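Local coordinates for protein tryptophan halogenase superfamily (Brevundimonas sp. BAL3, PDB 6FRL) that probably acts as a flavin-dependent halogenase, a member of the tryptophan halogenase family that prefers bromination over chlorination, at residues 28-31 with 32-36; 331-335 with 336-340; 363-366 with 367-371. All blocks are in the same frame, centred on the assembly; numbering follows the deposited sequence.

Contact 1: residues 28-31 with 32-36; sequences AALV and QHFRT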
# COMPACT_ATOMS: atom_id res chain seq x y z
N ALA B 28 3.70 24.35 14.17
CA ALA B 28 5.01 23.76 14.52
C ALA B 28 5.59 22.93 13.36
O ALA B 28 6.80 23.05 13.05
CB ALA B 28 4.90 22.91 15.77
N ALA B 29 4.73 22.13 12.72
CA ALA B 29 5.13 21.27 11.60
C ALA B 29 5.62 22.10 10.41
O ALA B 29 6.66 21.80 9.86
CB ALA B 29 3.99 20.36 11.17
N LEU B 30 4.87 23.16 10.05
CA LEU B 30 5.27 24.04 8.96
C LEU B 30 6.51 24.91 9.30
O LEU B 30 7.36 25.16 8.42
CB LEU B 30 4.09 24.92 8.51
CG LEU B 30 2.88 24.17 7.94
CD1 LEU B 30 1.79 25.14 7.48
CD2 LEU B 30 3.30 23.24 6.80
N VAL B 31 6.63 25.34 10.55
CA VAL B 31 7.85 26.04 11.00
C VAL B 31 9.09 25.17 10.76
O VAL B 31 10.04 25.62 10.13
CB VAL B 31 7.72 26.55 12.47
CG1 VAL B 31 9.07 26.77 13.15
CG2 VAL B 31 6.92 27.85 12.51
N GLN B 32 9.08 23.91 11.21
CA GLN B 32 10.24 23.02 11.00
C GLN B 32 10.53 22.73 9.52
O GLN B 32 11.66 22.70 9.09
CB GLN B 32 10.04 21.66 11.70
CG GLN B 32 11.15 20.62 11.45
CD GLN B 32 12.31 20.78 12.38
OE1 GLN B 32 12.80 21.89 12.63
NE2 GLN B 32 12.77 19.66 12.95
N HIS B 33 9.47 22.47 8.76
CA HIS B 33 9.60 22.05 7.38
C HIS B 33 10.11 23.18 6.47
O HIS B 33 10.81 22.93 5.53
CB HIS B 33 8.25 21.54 6.92
CG HIS B 33 8.28 20.86 5.61
ND1 HIS B 33 7.49 21.25 4.54
CD2 HIS B 33 8.95 19.76 5.20
CE1 HIS B 33 7.68 20.42 3.53
NE2 HIS B 33 8.57 19.51 3.91
N PHE B 34 9.71 24.42 6.76
CA PHE B 34 10.10 25.60 6.01
C PHE B 34 10.98 26.54 6.89
O PHE B 34 10.89 27.77 6.75
CB PHE B 34 8.84 26.39 5.59
CG PHE B 34 7.99 25.71 4.55
CD1 PHE B 34 8.40 25.65 3.23
CD2 PHE B 34 6.73 25.21 4.87
CE1 PHE B 34 7.59 25.07 2.25
CE2 PHE B 34 5.93 24.60 3.89
CZ PHE B 34 6.37 24.51 2.59
N ARG B 35 11.83 25.97 7.76
CA ARG B 35 12.55 26.75 8.81
C ARG B 35 13.36 27.95 8.29
O ARG B 35 13.18 29.07 8.78
CB ARG B 35 13.46 25.85 9.68
CG ARG B 35 13.90 26.51 11.01
CD ARG B 35 14.54 25.48 11.94
NE ARG B 35 13.62 24.70 12.76
CZ ARG B 35 12.97 25.15 13.83
NH1 ARG B 35 13.10 26.40 14.24
NH2 ARG B 35 12.16 24.36 14.51
N THR B 36 14.19 27.72 7.28
CA THR B 36 15.06 28.77 6.70
C THR B 36 14.57 29.31 5.34
O THR B 36 15.37 29.87 4.58
CB THR B 36 16.49 28.23 6.49
OG1 THR B 36 16.49 27.24 5.46
CG2 THR B 36 17.03 27.60 7.80

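Contact 2: residues 331-335 with 336-340; sequences QAWAK and NCVAI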
# COMPACT_ATOMS: atom_id res chain seq x y z
N GLN B 331 -15.34 18.71 0.66
CA GLN B 331 -13.99 18.79 0.17
C GLN B 331 -13.19 19.48 1.28
O GLN B 331 -13.62 20.47 1.81
CB GLN B 331 -13.92 19.46 -1.21
CG GLN B 331 -13.88 20.97 -1.30
CD GLN B 331 -14.02 21.44 -2.77
OE1 GLN B 331 -15.10 21.31 -3.33
NE2 GLN B 331 -12.94 21.96 -3.39
N ALA B 332 -12.08 18.91 1.69
CA ALA B 332 -11.33 19.46 2.80
C ALA B 332 -10.49 20.67 2.38
O ALA B 332 -10.13 21.49 3.23
CB ALA B 332 -10.44 18.40 3.48
N TRP B 333 -10.20 20.75 1.08
CA TRP B 333 -9.47 21.86 0.46
C TRP B 333 -10.33 22.48 -0.67
O TRP B 333 -10.73 21.79 -1.63
CB TRP B 333 -8.16 21.35 -0.13
CG TRP B 333 -7.17 22.35 -0.67
CD1 TRP B 333 -7.40 23.63 -1.09
CD2 TRP B 333 -5.79 22.11 -0.91
NE1 TRP B 333 -6.25 24.21 -1.56
CE2 TRP B 333 -5.24 23.30 -1.47
CE3 TRP B 333 -4.96 21.00 -0.72
CZ2 TRP B 333 -3.90 23.41 -1.83
CZ3 TRP B 333 -3.62 21.10 -1.07
CH2 TRP B 333 -3.10 22.30 -1.62
N ALA B 334 -10.62 23.78 -0.52
CA ALA B 334 -11.29 24.56 -1.56
C ALA B 334 -10.53 25.87 -1.78
O ALA B 334 -10.12 26.51 -0.83
CB ALA B 334 -12.72 24.84 -1.14
N LYS B 335 -10.36 26.25 -3.03
CA LYS B 335 -9.64 27.46 -3.40
C LYS B 335 -8.25 27.51 -2.73
O LYS B 335 -7.40 26.69 -3.07
CB LYS B 335 -10.52 28.70 -3.20
CG LYS B 335 -11.67 28.74 -4.22
CD LYS B 335 -12.76 29.73 -3.89
CE LYS B 335 -14.01 29.50 -4.76
NZ LYS B 335 -13.67 29.73 -6.20
N ASN B 336 -8.03 28.44 -1.80
CA ASN B 336 -6.75 28.54 -1.07
C ASN B 336 -6.95 28.36 0.43
O ASN B 336 -6.21 28.94 1.25
CB ASN B 336 -6.05 29.88 -1.40
CG ASN B 336 -6.81 31.09 -0.91
OD1 ASN B 336 -8.05 31.10 -0.82
ND2 ASN B 336 -6.07 32.14 -0.58
N CYS B 337 -7.94 27.55 0.79
CA CYS B 337 -8.18 27.16 2.16
C CYS B 337 -8.09 25.65 2.30
O CYS B 337 -8.79 24.93 1.58
CB CYS B 337 -9.55 27.63 2.58
SG CYS B 337 -9.89 27.26 4.29
N VAL B 338 -7.25 25.18 3.22
CA VAL B 338 -7.16 23.76 3.60
C VAL B 338 -7.72 23.66 4.99
O VAL B 338 -7.32 24.44 5.86
CB VAL B 338 -5.71 23.26 3.68
CG1 VAL B 338 -5.66 21.78 4.00
CG2 VAL B 338 -5.02 23.53 2.37
N ALA B 339 -8.63 22.70 5.21
CA ALA B 339 -9.21 22.51 6.53
C ALA B 339 -8.49 21.39 7.29
O ALA B 339 -8.37 20.27 6.78
CB ALA B 339 -10.67 22.19 6.39
N ILE B 340 -8.03 21.69 8.51
CA ILE B 340 -7.33 20.72 9.38
C ILE B 340 -8.04 20.57 10.74
O ILE B 340 -8.34 21.57 11.39
CB ILE B 340 -5.87 21.16 9.62
CG1 ILE B 340 -5.09 21.31 8.31
CG2 ILE B 340 -5.13 20.20 10.57
CD1 ILE B 340 -4.74 20.00 7.63

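Contact 3: residues 363-366 with 367-371; sequences ERLK and ALFPD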
# COMPACT_ATOMS: atom_id res chain seq x y z
N GLU B 363 0.74 15.96 7.09
CA GLU B 363 1.70 15.24 6.21
C GLU B 363 1.28 15.44 4.75
O GLU B 363 2.12 15.75 3.90
CB GLU B 363 1.81 13.74 6.57
CG GLU B 363 2.78 12.89 5.69
CD GLU B 363 4.15 13.55 5.25
OE1 GLU B 363 5.05 13.80 6.11
OE2 GLU B 363 4.33 13.84 4.02
N ARG B 364 -0.02 15.33 4.50
CA ARG B 364 -0.58 15.47 3.17
C ARG B 364 -0.39 16.91 2.60
O ARG B 364 -0.04 17.06 1.43
CB ARG B 364 -2.04 15.03 3.21
CG ARG B 364 -2.72 14.83 1.89
CD ARG B 364 -4.13 14.26 2.11
NE ARG B 364 -4.06 12.85 2.52
CZ ARG B 364 -4.50 12.32 3.66
NH1 ARG B 364 -5.12 13.05 4.58
NH2 ARG B 364 -4.34 11.00 3.85
N LEU B 365 -0.58 17.92 3.44
CA LEU B 365 -0.37 19.31 3.05
C LEU B 365 1.06 19.56 2.61
O LEU B 365 1.29 20.21 1.58
CB LEU B 365 -0.72 20.28 4.20
CG LEU B 365 -0.44 21.77 3.97
CD1 LEU B 365 -1.01 22.26 2.66
CD2 LEU B 365 -0.99 22.57 5.13
N LYS B 366 2.01 19.07 3.41
CA LYS B 366 3.43 19.12 3.03
C LYS B 366 3.75 18.35 1.73
O LYS B 366 4.41 18.89 0.84
CB LYS B 366 4.32 18.62 4.18
CG LYS B 366 4.28 19.54 5.40
CD LYS B 366 5.37 19.23 6.42
CE LYS B 366 5.09 17.94 7.19
NZ LYS B 366 6.27 17.58 8.00
N ALA B 367 3.26 17.12 1.60
CA ALA B 367 3.52 16.32 0.37
C ALA B 367 2.92 16.96 -0.92
O ALA B 367 3.45 16.78 -2.02
CB ALA B 367 3.01 14.89 0.57
N LEU B 368 1.82 17.70 -0.76
CA LEU B 368 1.13 18.36 -1.88
C LEU B 368 1.15 19.87 -1.73
O LEU B 368 0.29 20.53 -2.32
CB LEU B 368 -0.32 17.85 -2.00
CG LEU B 368 -0.51 16.34 -2.22
CD1 LEU B 368 -1.95 15.90 -1.99
CD2 LEU B 368 -0.06 15.93 -3.61
N PHE B 369 2.11 20.44 -0.99
CA PHE B 369 2.15 21.92 -0.78
C PHE B 369 2.07 22.67 -2.10
O PHE B 369 2.78 22.35 -3.04
CB PHE B 369 3.39 22.40 0.00
CG PHE B 369 3.17 23.72 0.72
CD1 PHE B 369 2.55 23.75 1.95
CD2 PHE B 369 3.60 24.92 0.16
CE1 PHE B 369 2.35 24.95 2.62
CE2 PHE B 369 3.39 26.12 0.81
CZ PHE B 369 2.76 26.15 2.04
N PRO B 370 1.17 23.64 -2.17
CA PRO B 370 0.91 24.28 -3.45
C PRO B 370 1.78 25.52 -3.70
O PRO B 370 2.53 25.95 -2.81
CB PRO B 370 -0.55 24.73 -3.28
CG PRO B 370 -0.61 25.17 -1.85
CD PRO B 370 0.32 24.21 -1.10
N ASP B 371 1.67 26.07 -4.91
CA ASP B 371 2.01 27.44 -5.21
C ASP B 371 0.71 28.28 -5.44
O ASP B 371 -0.42 27.79 -5.25
CB ASP B 371 3.02 27.55 -6.36
CG ASP B 371 2.44 27.21 -7.72
OD1 ASP B 371 1.18 27.22 -7.93
OD2 ASP B 371 3.28 26.91 -8.58

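Contact 1: residues 28-31 with 32-36
V31 sends its CG1 methyl over one face of the R35 guanidinium, one turn further on, with CG1 4.1 Å from R35 NH2. This methyl lies anti to the backbone N (chi1 158°), which carries it to the flank where the arginine folds back. A branched aliphatic residue suits the place: its CG1 rests on the guanidinium face, and the side chain also packs on I41 and C185. Q32 meets the same guanidinium at its edge. Its OE1 accepts R35 NE at 2.9 Å, almost straight along the amide C=O, and R35 NH2 at 3.2 Å from above the carbonyl plane, so one oxygen takes a side-on double grip. Q32 NE2 is held by Q68 O, and both ends of the amide are thus engaged. In the backbone, Q32 N donates to A28 O at 3.1 Å. L30 makes the apolar contact with F34: its CD2 lies alongside the ring, 4.2 Å from CE2, and its O accepts F34 N at 3.0 Å while sitting near the ring edge. The paired grip of Q32 OE1, with V31 CG1 over one face, probably limits how R35 can turn, while L30 packs against F34 at the end of helix 20-33.

Contact 2: residues 331-335 with 336-340
W333 and V338 face each other as a non-hydrogen-bonded antiparallel pair, and their main contact is CH-pi: V338 CG2 sits over the indole, 3.8 Å from the centroid of its five-membered ring and only 15° off the normal. W333 CG is anti to its own N (chi1 -172°), which swings the indole across the neighbouring strand. Beta-branched valine suits a strand and presents a methyl to the flat ring. Further apolar cover comes from helix 376-402, with F382 meeting the indole edge-to-face. Among the hydrogen bonds, A334 and C337 form the hydrogen-bonded pair, each N donating to the other's O, with C337 N 2.9 Å from A334 O. A339 N reaches A332 O at 2.8 Å. W333 NE1 reaches forward to K335 O at 3.1 Å, approaching from above the carbonyl plane. With an alanine at W333, V338 CG2 would probably lose the ring it lies over, and K335 O its indole donor. At the turn K335 has positive phi, and the N336 amide bonds to V204 N and D218 O. The whole is a tight two-residue beta hairpin, close to type II', at the edge of the mixed sheet that contains the Rossmann-type strands.

Contact 3: residues 363-366 with 367-371
The F369 ring has L365 O near its plane, at its edge, 3.8 Å from CD1, while CD of the neighbouring P370 lies over one face, 3.4 Å above the plane and toward the rim. L365 also runs alongside the phenyl, its CD1 3.9 Å from F369 CD1; chi1 of 175° sets its CG anti to the backbone N and turns the branch along the same course as the phenyl. The other flat group, the R364 guanidinium, is held by a salt bridge to E389 and a hydrogen bond to Q385. Its aliphatic stem stays at the contact, CG lying 4.1 Å from L368 CD1, so a long arginine serves both apolar and charged neighbours. The backbone finishes the helix. A367 N donates to E363 O and L368 N to R364 O, but F369 N finds only a weak bond to K366 O at 3.3 Å, because L368 has already left helical angles. A367, a small residue, fits beside E363, whose OE2 approaches its CB. A367 O, at the helix end, accepts from Q436 NE2 of the second subunit, and F369 O, in the loop that follows, from R434 NE of that subunit, so these backbone carbonyls contribute polar contacts to the subunit interface.

How the contacts relate
From the N terminus, contact 1 comes first, ending helix 20-33 within the unit formed with strands 13-17 and 40-45. Far along the chain, contact 2 closes a hairpin whose strand 337-339 lies beside strand 219-222. Contact 3 follows, where helix 354-367 gives way to the loop before helix 376-402. The three run in series; none nests in or crosses another. In space contact 3 joins the end of helix 20-33 to the edge hairpin of the six-stranded sheet: H33 and L30 pack on K366 and F34 on F369, while W333 lies against P370 and V338 against L365. Contacts 1 and 2 do not touch, their centres about 20 Å apart. Contacts 1 and 3 both reach the second subunit.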